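Local coordinates for outer membrane protein Omp121 (Bacteroides thetaiotaomicron, PDB 5FQ8) that probably imports peptides across the outer membrane as a TonB-dependent receptor, working with a second protein, and binds calcium, at residues B[607-612]-B[618-623]; B[118-123]-B[954-959]; B[677-682]-B[732-737]. One frame throughout, in Å; residues are numbered along the deposited sequence.

Interaction 1: B[607-612]-B[618-623]; sequences YAQSSN and SLTFPL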
# COMPACT_ATOMS: atom_id res chain seq x y z
N TYR B 607 -1.12 -22.76 -0.36
CA TYR B 607 -1.32 -22.16 -1.67
C TYR B 607 -1.13 -20.66 -1.54
O TYR B 607 -1.82 -20.01 -0.76
CB TYR B 607 -2.71 -22.48 -2.23
CG TYR B 607 -2.97 -23.90 -2.65
CD1 TYR B 607 -3.31 -24.87 -1.71
CD2 TYR B 607 -2.93 -24.26 -3.98
CE1 TYR B 607 -3.58 -26.16 -2.10
CE2 TYR B 607 -3.20 -25.55 -4.38
CZ TYR B 607 -3.53 -26.49 -3.44
OH TYR B 607 -3.78 -27.77 -3.84
N ALA B 608 -0.22 -20.11 -2.30
CA ALA B 608 0.02 -18.68 -2.21
C ALA B 608 -0.79 -17.94 -3.25
O ALA B 608 -1.25 -18.52 -4.23
CB ALA B 608 1.50 -18.38 -2.39
N GLN B 609 -1.00 -16.66 -3.02
CA GLN B 609 -1.51 -15.81 -4.08
C GLN B 609 -0.54 -15.86 -5.24
O GLN B 609 0.66 -15.69 -5.06
CB GLN B 609 -1.70 -14.39 -3.59
CG GLN B 609 -2.41 -13.52 -4.55
CD GLN B 609 -2.15 -12.07 -4.29
OE1 GLN B 609 -1.16 -11.71 -3.67
NE2 GLN B 609 -3.03 -11.22 -4.76
N SER B 610 -1.06 -16.10 -6.44
CA SER B 610 -0.20 -16.39 -7.56
C SER B 610 0.73 -15.22 -7.86
O SER B 610 0.31 -14.07 -7.94
CB SER B 610 -1.04 -16.74 -8.78
OG SER B 610 -1.87 -17.84 -8.49
N SER B 611 2.01 -15.52 -7.99
CA SER B 611 2.96 -14.54 -8.49
C SER B 611 4.07 -15.28 -9.21
O SER B 611 4.25 -16.49 -9.06
CB SER B 611 3.53 -13.66 -7.37
OG SER B 611 4.12 -14.44 -6.35
N ASN B 612 4.81 -14.54 -10.02
CA ASN B 612 5.88 -15.12 -10.81
C ASN B 612 7.10 -14.22 -10.70
O ASN B 612 7.02 -13.03 -11.01
CB ASN B 612 5.45 -15.30 -12.27
CG ASN B 612 4.15 -16.08 -12.42
OD1 ASN B 612 4.14 -17.29 -12.29
ND2 ASN B 612 3.07 -15.38 -12.68
N SER B 618 8.43 -8.72 -11.04
CA SER B 618 7.42 -9.73 -10.80
C SER B 618 6.22 -9.52 -11.72
O SER B 618 6.06 -8.48 -12.34
CB SER B 618 6.97 -9.73 -9.35
OG SER B 618 8.03 -10.05 -8.49
N LEU B 619 5.41 -10.56 -11.80
CA LEU B 619 4.07 -10.52 -12.38
C LEU B 619 3.16 -11.14 -11.34
O LEU B 619 3.25 -12.33 -11.07
CB LEU B 619 3.99 -11.28 -13.70
CG LEU B 619 2.68 -11.14 -14.48
CD1 LEU B 619 2.56 -9.71 -14.89
CD2 LEU B 619 2.67 -12.03 -15.69
N THR B 620 2.31 -10.33 -10.76
CA THR B 620 1.55 -10.80 -9.62
C THR B 620 0.07 -10.71 -9.91
O THR B 620 -0.38 -9.90 -10.71
CB THR B 620 1.87 -9.98 -8.39
OG1 THR B 620 1.14 -10.49 -7.28
CG2 THR B 620 1.46 -8.58 -8.62
N PHE B 621 -0.68 -11.57 -9.25
CA PHE B 621 -2.11 -11.47 -9.31
C PHE B 621 -2.57 -10.47 -8.25
O PHE B 621 -1.84 -10.20 -7.30
CB PHE B 621 -2.75 -12.85 -9.14
CG PHE B 621 -2.88 -13.61 -10.43
CD1 PHE B 621 -1.81 -14.27 -10.98
CD2 PHE B 621 -4.07 -13.61 -11.12
CE1 PHE B 621 -1.93 -14.95 -12.16
CE2 PHE B 621 -4.19 -14.29 -12.31
CZ PHE B 621 -3.12 -14.95 -12.83
N PRO B 622 -3.76 -9.89 -8.42
CA PRO B 622 -4.75 -10.09 -9.48
C PRO B 622 -4.40 -9.59 -10.86
O PRO B 622 -3.74 -8.58 -11.04
CB PRO B 622 -5.97 -9.33 -8.95
CG PRO B 622 -5.45 -8.39 -7.98
CD PRO B 622 -4.32 -9.08 -7.33
N LEU B 623 -4.87 -10.36 -11.83
CA LEU B 623 -4.83 -10.08 -13.26
C LEU B 623 -6.02 -10.80 -13.88
O LEU B 623 -6.26 -11.96 -13.55
CB LEU B 623 -3.55 -10.60 -13.90
CG LEU B 623 -2.10 -10.25 -13.59
CD1 LEU B 623 -1.28 -11.46 -13.93
CD2 LEU B 623 -1.67 -9.10 -14.43
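Two first torsions draw Thr620 and Phe621 against Ser610 and Ser611: OG1 of Thr620 stands opposite the backbone N (chi1 -178°), and the Phe621 ring swings beside its own N (chi1 -87°). They lie at the open end of the beta hairpin made by strands 611-614 and 617-620. Ser611 and Thr620 form the antiparallel non-hydrogen-bonded pair, with CB of Ser611 4.0 Å from OG1 of Thr620; their short side chains lie side by side on the same face of the hairpin. At the hydrogen-bonded pair, Asn612 N gives to Leu619 O and Leu619 N returns a bond of 3.1 Å to Asn612 O. Beyond the pairs, Phe621 N still reaches Ser610 O at 3.0 Å and is nearly straight (164° at the hydrogen). The hydroxyl of Thr620 turns onward past the end of its strand and donates to Phe621 O at 3.0 Å, bracing the chain just before the cis peptide of Pro622. A valine in its place would probably leave Phe621 O without that donor and the bend toward Pro622 less firmly fixed. OG of Ser610 and OD1 of Asn612 bond to polar side chains of the chain of another protein, while Asn612 ND2 bonds weakly to Leu619 O. Where Ser610 meets the aromatic ring, its CB lies obliquely beside CD1 of Phe621, while CD1 of Leu623 sits 3.9 Å above the ring centre.

Interaction 2: B[118-123]-B[954-959]; sequences DGLNSG and TSFGND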
# COMPACT_ATOMS: atom_id res chain seq x y z
N ASP B 118 16.41 -7.60 0.48
CA ASP B 118 17.04 -7.53 -0.84
C ASP B 118 18.31 -6.72 -0.68
O ASP B 118 18.33 -5.53 -0.95
CB ASP B 118 16.12 -6.91 -1.85
CG ASP B 118 16.75 -6.78 -3.20
OD1 ASP B 118 16.81 -7.80 -3.92
OD2 ASP B 118 17.20 -5.68 -3.55
N GLY B 119 19.38 -7.39 -0.27
CA GLY B 119 20.65 -6.71 -0.09
C GLY B 119 21.28 -6.19 -1.36
O GLY B 119 22.23 -5.41 -1.27
N LEU B 120 20.77 -6.59 -2.52
CA LEU B 120 21.45 -6.22 -3.75
C LEU B 120 21.07 -4.82 -4.21
O LEU B 120 21.88 -4.12 -4.81
CB LEU B 120 21.13 -7.22 -4.84
CG LEU B 120 21.30 -8.69 -4.50
CD1 LEU B 120 21.10 -9.51 -5.75
CD2 LEU B 120 22.66 -8.93 -3.90
N ASN B 121 19.84 -4.40 -3.93
CA ASN B 121 19.35 -3.14 -4.47
C ASN B 121 18.95 -2.13 -3.42
O ASN B 121 18.96 -0.93 -3.71
CB ASN B 121 18.16 -3.39 -5.40
CG ASN B 121 18.51 -4.31 -6.51
OD1 ASN B 121 19.20 -3.94 -7.44
ND2 ASN B 121 18.07 -5.54 -6.41
N SER B 122 18.62 -2.56 -2.20
CA SER B 122 18.23 -1.67 -1.12
C SER B 122 18.75 -2.20 0.22
O SER B 122 17.99 -2.51 1.13
CB SER B 122 16.71 -1.50 -1.08
OG SER B 122 16.31 -0.43 -1.90
N GLY B 123 20.07 -2.29 0.34
CA GLY B 123 20.66 -2.86 1.54
C GLY B 123 20.62 -1.87 2.68
O GLY B 123 20.95 -0.69 2.52
N THR B 954 29.01 -6.60 5.78
CA THR B 954 28.04 -7.39 5.02
C THR B 954 26.91 -6.52 4.50
O THR B 954 26.73 -5.38 4.90
CB THR B 954 27.44 -8.52 5.84
OG1 THR B 954 26.89 -9.48 4.94
CG2 THR B 954 26.34 -8.02 6.72
N SER B 955 26.15 -7.10 3.59
CA SER B 955 24.88 -6.54 3.15
C SER B 955 23.77 -7.54 3.31
O SER B 955 22.66 -7.30 2.84
CB SER B 955 24.96 -6.09 1.70
OG SER B 955 25.69 -4.90 1.62
N PHE B 956 24.03 -8.62 4.00
CA PHE B 956 23.12 -9.75 4.04
C PHE B 956 22.92 -10.22 5.47
O PHE B 956 22.66 -11.39 5.72
CB PHE B 956 23.65 -10.85 3.14
CG PHE B 956 24.05 -10.35 1.78
CD1 PHE B 956 23.09 -10.08 0.83
CD2 PHE B 956 25.36 -10.10 1.48
CE1 PHE B 956 23.43 -9.60 -0.40
CE2 PHE B 956 25.72 -9.62 0.25
CZ PHE B 956 24.75 -9.36 -0.69
N GLY B 957 23.03 -9.31 6.42
CA GLY B 957 22.60 -9.59 7.77
C GLY B 957 23.68 -10.11 8.69
O GLY B 957 24.85 -10.27 8.33
N ASN B 958 23.28 -10.37 9.92
CA ASN B 958 24.21 -10.72 10.97
C ASN B 958 24.26 -12.20 11.23
O ASN B 958 24.73 -12.60 12.30
CB ASN B 958 23.81 -9.99 12.25
CG ASN B 958 22.53 -10.52 12.84
OD1 ASN B 958 21.68 -11.01 12.13
ND2 ASN B 958 22.40 -10.44 14.14
N ASP B 959 23.77 -13.04 10.33
CA ASP B 959 23.91 -14.46 10.57
C ASP B 959 24.60 -15.15 9.40
O ASP B 959 25.49 -14.56 8.78
CB ASP B 959 22.55 -15.10 10.85
CG ASP B 959 22.67 -16.31 11.73
OD1 ASP B 959 23.20 -17.32 11.25
OD2 ASP B 959 22.28 -16.26 12.90
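Phe956 reaches Gly119 and Leu120 with the far end of its ring, joining a plug-domain loop to one between strands of the barrel. From CB the side chain sets off across the line between the loops; with CG opposite the carbonyl carbon (chi1 -48°), the ring is carried toward segment 118-123. CB and CG stay on the home side, and one face of the ring is partly covered by its neighbour, CB of Ser955 standing 3.9 Å above the plane near the rim. At the outer edge CE1 makes the main contacts: it lies 3.6 Å from CD2 of Leu120, which comes in at the edge near the ring plane, and 4.0 Å from CA of Gly119. CZ, at the tip, meets the same Leu120 methyl at 3.9 Å. Glycine suits position 119, since a CB would point toward the other loop and crowd both Ser955 O and CE1 of Phe956. Each loop is braced internally. OD2 of Asp118 accepts from Asn121 N in an Asx motif and also from Asn121 ND2, and OG1 of Thr954 accepts from Phe956 N at 3.1 Å in an ST turn. The contact lies between the loop joining strands 113-115 and 125-128 and the one joining 928-941 and 965-966; Tyr745 of strand 741-746 meets the Phe956 ring, and Leu120 also packs on the bound peptide.

Interaction 3: B[677-682]-B[732-737]; sequences FSLAMD and ISLPEE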
# COMPACT_ATOMS: atom_id res chain seq x y z
N PHE B 677 15.13 -28.06 7.50
CA PHE B 677 15.64 -27.05 6.59
C PHE B 677 14.94 -27.21 5.25
O PHE B 677 14.60 -28.32 4.85
CB PHE B 677 17.16 -27.21 6.44
CG PHE B 677 17.77 -26.35 5.40
CD1 PHE B 677 17.96 -25.01 5.62
CD2 PHE B 677 18.18 -26.88 4.21
CE1 PHE B 677 18.53 -24.22 4.67
CE2 PHE B 677 18.74 -26.09 3.25
CZ PHE B 677 18.93 -24.75 3.48
N SER B 678 14.69 -26.09 4.58
CA SER B 678 14.05 -26.11 3.26
C SER B 678 15.12 -26.40 2.23
O SER B 678 15.74 -25.50 1.67
CB SER B 678 13.34 -24.79 2.99
OG SER B 678 12.10 -24.73 3.68
N LEU B 679 15.31 -27.69 1.96
CA LEU B 679 16.41 -28.16 1.13
C LEU B 679 16.10 -28.01 -0.35
O LEU B 679 15.00 -28.32 -0.80
CB LEU B 679 16.67 -29.63 1.44
CG LEU B 679 17.97 -30.21 0.92
CD1 LEU B 679 19.10 -29.36 1.43
CD2 LEU B 679 18.08 -31.62 1.41
N ALA B 680 17.10 -27.57 -1.12
CA ALA B 680 16.88 -27.32 -2.54
C ALA B 680 16.52 -28.59 -3.29
O ALA B 680 16.96 -29.68 -2.95
CB ALA B 680 18.12 -26.69 -3.17
N MET B 681 15.69 -28.43 -4.32
CA MET B 681 15.12 -29.54 -5.06
C MET B 681 14.89 -29.11 -6.50
O MET B 681 14.73 -27.92 -6.79
CB MET B 681 13.81 -30.00 -4.45
CG MET B 681 13.36 -31.36 -4.83
SD MET B 681 12.02 -31.75 -3.76
CE MET B 681 11.65 -33.39 -4.19
N ASP B 682 14.89 -30.09 -7.40
CA ASP B 682 14.71 -29.84 -8.82
C ASP B 682 13.32 -29.29 -9.09
O ASP B 682 12.32 -29.97 -8.81
CB ASP B 682 14.96 -31.13 -9.61
CG ASP B 682 14.68 -30.98 -11.10
OD1 ASP B 682 14.59 -29.86 -11.63
OD2 ASP B 682 14.55 -32.04 -11.76
N ILE B 732 28.31 -32.83 7.24
CA ILE B 732 28.67 -34.24 7.09
C ILE B 732 27.88 -34.90 5.98
O ILE B 732 28.45 -35.59 5.14
CB ILE B 732 28.51 -34.98 8.43
CG1 ILE B 732 29.74 -34.74 9.30
CG2 ILE B 732 28.36 -36.46 8.19
CD1 ILE B 732 29.86 -35.69 10.46
N SER B 733 26.57 -34.70 5.94
CA SER B 733 25.78 -35.18 4.82
C SER B 733 24.59 -34.27 4.63
O SER B 733 24.07 -33.69 5.58
CB SER B 733 25.31 -36.62 5.03
OG SER B 733 24.52 -36.72 6.20
N LEU B 734 24.20 -34.11 3.37
CA LEU B 734 22.94 -33.51 3.01
C LEU B 734 22.16 -34.56 2.23
O LEU B 734 22.73 -35.19 1.33
CB LEU B 734 23.15 -32.27 2.16
CG LEU B 734 23.62 -31.05 2.95
CD1 LEU B 734 23.95 -29.95 2.01
CD2 LEU B 734 22.55 -30.60 3.91
N PRO B 735 20.88 -34.79 2.56
CA PRO B 735 20.13 -35.90 1.95
C PRO B 735 20.40 -36.15 0.48
O PRO B 735 20.17 -35.29 -0.38
CB PRO B 735 18.68 -35.47 2.18
CG PRO B 735 18.74 -34.80 3.48
CD PRO B 735 20.06 -34.08 3.53
N GLU B 736 20.91 -37.36 0.20
CA GLU B 736 21.43 -37.68 -1.13
C GLU B 736 20.38 -37.48 -2.19
O GLU B 736 20.68 -36.97 -3.28
CB GLU B 736 21.91 -39.13 -1.16
CG GLU B 736 23.25 -39.42 -0.50
CD GLU B 736 23.57 -40.91 -0.47
OE1 GLU B 736 22.65 -41.71 -0.76
OE2 GLU B 736 24.72 -41.29 -0.16
N GLU B 737 19.14 -37.86 -1.88
CA GLU B 737 18.09 -37.95 -2.88
C GLU B 737 17.86 -36.65 -3.61
O GLU B 737 17.33 -36.67 -4.72
CB GLU B 737 16.81 -38.43 -2.23
CG GLU B 737 17.03 -39.64 -1.36
CD GLU B 737 17.42 -39.26 0.05
OE1 GLU B 737 16.86 -38.27 0.56
OE2 GLU B 737 18.30 -39.93 0.63
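Leu679 presses one methyl against the ring of Pro735, and this is the tight half of a small apolar contact between the end of strand 661-680 and the loop after strand 716-731. CD2 of Leu679 lies 3.8 Å from CD of Pro735 and 4.0 Å from CB, with CG of the proline at a similar distance, so the methyl rests on one side of the ring rather than on a single atom. With CG opposite the backbone N (chi1 -166°), the leucine sets CD2 against Pro735 and CD1 between Leu734 and the edge of the Phe677 ring. That second methyl is held more loosely, 4.4 Å from CD2 of Leu734. Thr742 of strand 741-746 also touches Phe677, Leu679 and Leu734. Past the proline the character changes, for Glu736 and Glu737 begin a short 3-10 turn and are exposed, as suits carboxylates. A branched leucine offers two methyls to separate partners, while the rigid proline ring gives one of them a fixed surface. Because the contact is made by carbon alone, it rests on dispersion and the burial of apolar surface, which depend on fit rather than on bond direction.

The three contacts are spread through the receptor, their centres 25 to 27 Å from one another, and none touches another; the nearest atoms of interactions 1 and 2 are about 10 Å apart. Interaction 2 spans most of the chain, and both others are nested within the loop it closes. Those two follow in series: the local hairpin of interaction 1 is complete before interaction 3 opens on strand 661-680. Strand 741-746 borders both interaction 2, through Tyr745, and interaction 3, through Thr742. Of the three, only interaction 2 joins the plug to a distant loop; interaction 3 packs a strand end on a loop, and interactions 1 and 3 also border the partner protein.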